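Local coordinates for thioesterase domain-containing protein (Pyrococcus horikoshii, PDB 1IXL) that is of unknown function but adopts a hot-dog fold and may hydrolyse acyl-CoA thioesters, at residues A[76-81]-A[114-119]. Residues are numbered along the deposited sequence; the frame is centred on the assembly and turned at random.
Sequences RFTKPV and VLEGKF
A chi1 of 50° tucks CG of E116 over its own backbone, flanked by N and C, and the extended remainder of the chain slants across the side chain of R76, which is itself stretched out from CG to NE after leaving anti to its carbonyl carbon (chi1 -70°). OE2 of E116 thereby comes 3.1 Å from CD of R76 but 3.9 Å from its NE, so the salt bridge is long; the carboxylate and guanidinium planes are nearly perpendicular, and the carboxylate oxygen meets the guanidinium obliquely. CG of E116 also touches the methyl CG2 of T78. Beneath these side chains, R76 and E116 form an antiparallel hydrogen-bonded pair: R76 N donates to E116 O (2.9 Å) and E116 N to R76 O (3.0 Å). F77 and L115 make up the next, non-hydrogen-bonded pair on the other face of the sheet. Their side chains run alongside each other, and L115 CD1 lies over one face of the phenyl ring, offset toward its rim, in a CH-pi contact 4.2 Å from the F77 centroid.

Beyond F77, strand 68-77, outermost in this chain's hot-dog sheet, ends, yet the chain stays bound to V114, which with L115 faces V107 in a classic beta bulge. T78 N reaches V114 O at 2.9 Å from above the carbonyl plane, K79 N adds a weak bond to V114 O, and a water bridges V114 O and K79 O. T78 OG1 bonds instead to V113 O. Farther along, V81 CG2 packs across V114 CB (3.9 Å), and V81 and L115 both touch T51 of helix 48-63. Three donors converging on V114 O thus keep the departing loop tied to the bulge, while the stretched R76–E116 bridge, with R76 exposed, probably contributes less to the join than the backbone bonds and apolar packing.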
ATOM      1  N   ARG A  76      12.492   2.117   0.918  1.00 23.55           N
ATOM      2  CA  ARG A  76      13.397   2.915   1.740  1.00 24.06           C
ATOM      3  C   ARG A  76      12.500   3.583   2.759  1.00 23.24           C
ATOM      4  O   ARG A  76      11.472   4.182   2.404  1.00 21.32           O
ATOM      5  CB  ARG A  76      14.088   4.020   0.925  1.00 27.41           C
ATOM      6  CG  ARG A  76      15.102   3.529  -0.076  1.00 37.12           C
ATOM      7  CD  ARG A  76      15.566   4.651  -0.999  1.00 40.68           C
ATOM      8  NE  ARG A  76      16.360   4.108  -2.098  1.00 47.24           N
ATOM      9  CZ  ARG A  76      17.644   3.784  -1.994  1.00 49.88           C
ATOM     10  NH1 ARG A  76      18.278   3.962  -0.837  1.00 48.22           N
ATOM     11  NH2 ARG A  76      18.287   3.268  -3.037  1.00 51.17           N
ATOM     12  N   PHE A  77      12.863   3.464   4.024  1.00 21.78           N
ATOM     13  CA  PHE A  77      12.085   4.093   5.074  1.00 19.95           C
ATOM     14  C   PHE A  77      12.824   5.408   5.261  1.00 21.06           C
ATOM     15  O   PHE A  77      13.984   5.425   5.639  1.00 23.17           O
ATOM     16  CB  PHE A  77      12.127   3.230   6.330  1.00 23.50           C
ATOM     17  CG  PHE A  77      11.449   1.895   6.155  1.00 23.27           C
ATOM     18  CD1 PHE A  77      12.070   0.868   5.436  1.00 25.01           C
ATOM     19  CD2 PHE A  77      10.195   1.674   6.685  1.00 22.76           C
ATOM     20  CE1 PHE A  77      11.431  -0.364   5.256  1.00 22.13           C
ATOM     21  CE2 PHE A  77       9.542   0.437   6.510  1.00 22.09           C
ATOM     22  CZ  PHE A  77      10.172  -0.574   5.793  1.00 20.24           C
ATOM     23  N   THR A  78      12.147   6.505   4.991  1.00 22.40           N
ATOM     24  CA  THR A  78      12.788   7.813   5.033  1.00 25.14           C
ATOM     25  C   THR A  78      12.643   8.590   6.338  1.00 26.10           C
ATOM     26  O   THR A  78      13.517   9.398   6.681  1.00 26.48           O
ATOM     27  CB  THR A  78      12.274   8.659   3.856  1.00 23.14           C
ATOM     28  OG1 THR A  78      10.853   8.770   3.941  1.00 29.48           O
ATOM     29  CG2 THR A  78      12.603   7.966   2.526  1.00 28.15           C
ATOM     30  N   LYS A  79      11.549   8.356   7.049  1.00 23.91           N
ATOM     31  CA  LYS A  79      11.289   9.023   8.344  1.00 27.23           C
ATOM     32  C   LYS A  79      10.589   8.057   9.285  1.00 24.06           C
ATOM     33  O   LYS A  79       9.737   7.284   8.850  1.00 25.32           O
ATOM     34  CB  LYS A  79      10.381  10.233   8.170  1.00 25.73           C
ATOM     35  CG  LYS A  79      11.002  11.418   7.471  1.00 32.32           C
ATOM     36  CD  LYS A  79       9.980  12.550   7.436  1.00 34.98           C
ATOM     37  CE  LYS A  79      10.649  13.907   7.266  1.00 41.57           C
ATOM     38  NZ  LYS A  79      11.410  13.967   5.992  1.00 45.16           N
ATOM     39  N   PRO A  80      10.930   8.093  10.592  1.00 24.23           N
ATOM     40  CA  PRO A  80      10.301   7.197  11.561  1.00 23.12           C
ATOM     41  C   PRO A  80       8.834   7.547  11.750  1.00 25.91           C
ATOM     42  O   PRO A  80       8.448   8.707  11.656  1.00 27.81           O
ATOM     43  CB  PRO A  80      11.130   7.423  12.826  1.00 24.10           C
ATOM     44  CG  PRO A  80      11.464   8.918  12.729  1.00 24.47           C
ATOM     45  CD  PRO A  80      11.865   9.025  11.261  1.00 23.93           C
ATOM     46  N   VAL A  81       8.007   6.540  12.006  1.00 25.32           N
ATOM     47  CA  VAL A  81       6.582   6.769  12.200  1.00 23.85           C
ATOM     48  C   VAL A  81       6.277   6.530  13.672  1.00 26.14           C
ATOM     49  O   VAL A  81       6.756   5.564  14.267  1.00 24.59           O
ATOM     50  CB  VAL A  81       5.733   5.800  11.307  1.00 23.83           C
ATOM     51  CG1 VAL A  81       4.253   5.883  11.672  1.00 25.21           C
ATOM     52  CG2 VAL A  81       5.921   6.160   9.846  1.00 24.00           C
ATOM     53  N   VAL A 114       7.446   9.223   4.382  1.00 23.21           N
ATOM     54  CA  VAL A 114       7.995   8.352   5.419  1.00 22.08           C
ATOM     55  C   VAL A 114       8.477   7.036   4.795  1.00 26.01           C
ATOM     56  O   VAL A 114       9.250   6.302   5.400  1.00 24.06           O
ATOM     57  CB  VAL A 114       6.955   8.050   6.550  1.00 23.69           C
ATOM     58  CG1 VAL A 114       6.508   9.359   7.201  1.00 27.19           C
ATOM     59  CG2 VAL A 114       5.741   7.286   5.993  1.00 24.21           C
ATOM     60  N   LEU A 115       7.993   6.732   3.589  1.00 23.27           N
ATOM     61  CA  LEU A 115       8.426   5.533   2.880  1.00 24.54           C
ATOM     62  C   LEU A 115       8.293   5.731   1.376  1.00 23.38           C
ATOM     63  O   LEU A 115       7.353   6.365   0.919  1.00 26.09           O
ATOM     64  CB  LEU A 115       7.588   4.301   3.292  1.00 21.20           C
ATOM     65  CG  LEU A 115       7.949   2.994   2.536  1.00 22.13           C
ATOM     66  CD1 LEU A 115       7.710   1.795   3.450  1.00 24.50           C
ATOM     67  CD2 LEU A 115       7.124   2.849   1.229  1.00 20.46           C
ATOM     68  N   GLU A 116       9.234   5.196   0.609  1.00 25.26           N
ATOM     69  CA  GLU A 116       9.141   5.270  -0.847  1.00 26.82           C
ATOM     70  C   GLU A 116       9.564   3.907  -1.365  1.00 26.81           C
ATOM     71  O   GLU A 116      10.498   3.284  -0.839  1.00 22.11           O
ATOM     72  CB  GLU A 116      10.057   6.369  -1.435  1.00 32.17           C
ATOM     73  CG  GLU A 116      11.505   6.321  -0.934  1.00 43.55           C
ATOM     74  CD  GLU A 116      12.435   7.289  -1.654  1.00 47.95           C
ATOM     75  OE1 GLU A 116      12.000   8.426  -1.939  1.00 50.00           O
ATOM     76  OE2 GLU A 116      13.605   6.910  -1.916  1.00 49.69           O
ATOM     77  N   GLY A 117       8.891   3.425  -2.397  1.00 22.27           N
ATOM     78  CA  GLY A 117       9.282   2.124  -2.900  1.00 25.64           C
ATOM     79  C   GLY A 117       8.726   1.760  -4.247  1.00 23.59           C
ATOM     80  O   GLY A 117       7.824   2.430  -4.748  1.00 23.48           O
ATOM     81  N   LYS A 118       9.302   0.716  -4.838  1.00 22.32           N
ATOM     82  CA  LYS A 118       8.853   0.188  -6.113  1.00 25.16           C
ATOM     83  C   LYS A 118       8.287  -1.190  -5.803  1.00 23.49           C
ATOM     84  O   LYS A 118       8.936  -1.988  -5.125  1.00 24.12           O
ATOM     85  CB  LYS A 118      10.010   0.043  -7.096  1.00 26.72           C
ATOM     86  CG  LYS A 118      10.488   1.355  -7.683  1.00 36.57           C
ATOM     87  CD  LYS A 118      11.170   1.132  -9.033  1.00 36.00           C
ATOM     88  CE  LYS A 118      11.967   2.368  -9.435  1.00 42.84           C
ATOM     89  NZ  LYS A 118      11.388   3.602  -8.824  1.00 42.36           N
ATOM     90  N   PHE A 119       7.074  -1.455  -6.270  1.00 20.71           N
ATOM     91  CA  PHE A 119       6.426  -2.739  -6.033  1.00 22.05           C
ATOM     92  C   PHE A 119       6.175  -3.423  -7.384  1.00 25.42           C
ATOM     93  O   PHE A 119       5.524  -2.856  -8.268  1.00 26.10           O
ATOM     94  CB  PHE A 119       5.113  -2.520  -5.271  1.00 22.63           C
ATOM     95  CG  PHE A 119       5.314  -1.976  -3.875  1.00 23.02           C
ATOM     96  CD1 PHE A 119       5.788  -0.682  -3.681  1.00 24.69           C
ATOM     97  CD2 PHE A 119       5.114  -2.790  -2.765  1.00 21.89           C
ATOM     98  CE1 PHE A 119       6.069  -0.207  -2.380  1.00 26.51           C
ATOM     99  CE2 PHE A 119       5.386  -2.330  -1.478  1.00 24.55           C
ATOM    100  CZ  PHE A 119       5.862  -1.047  -1.285  1.00 24.55           C
TER
HETATM  101  O   HOH W   1       9.095   4.975   7.779  1.00 21.00           O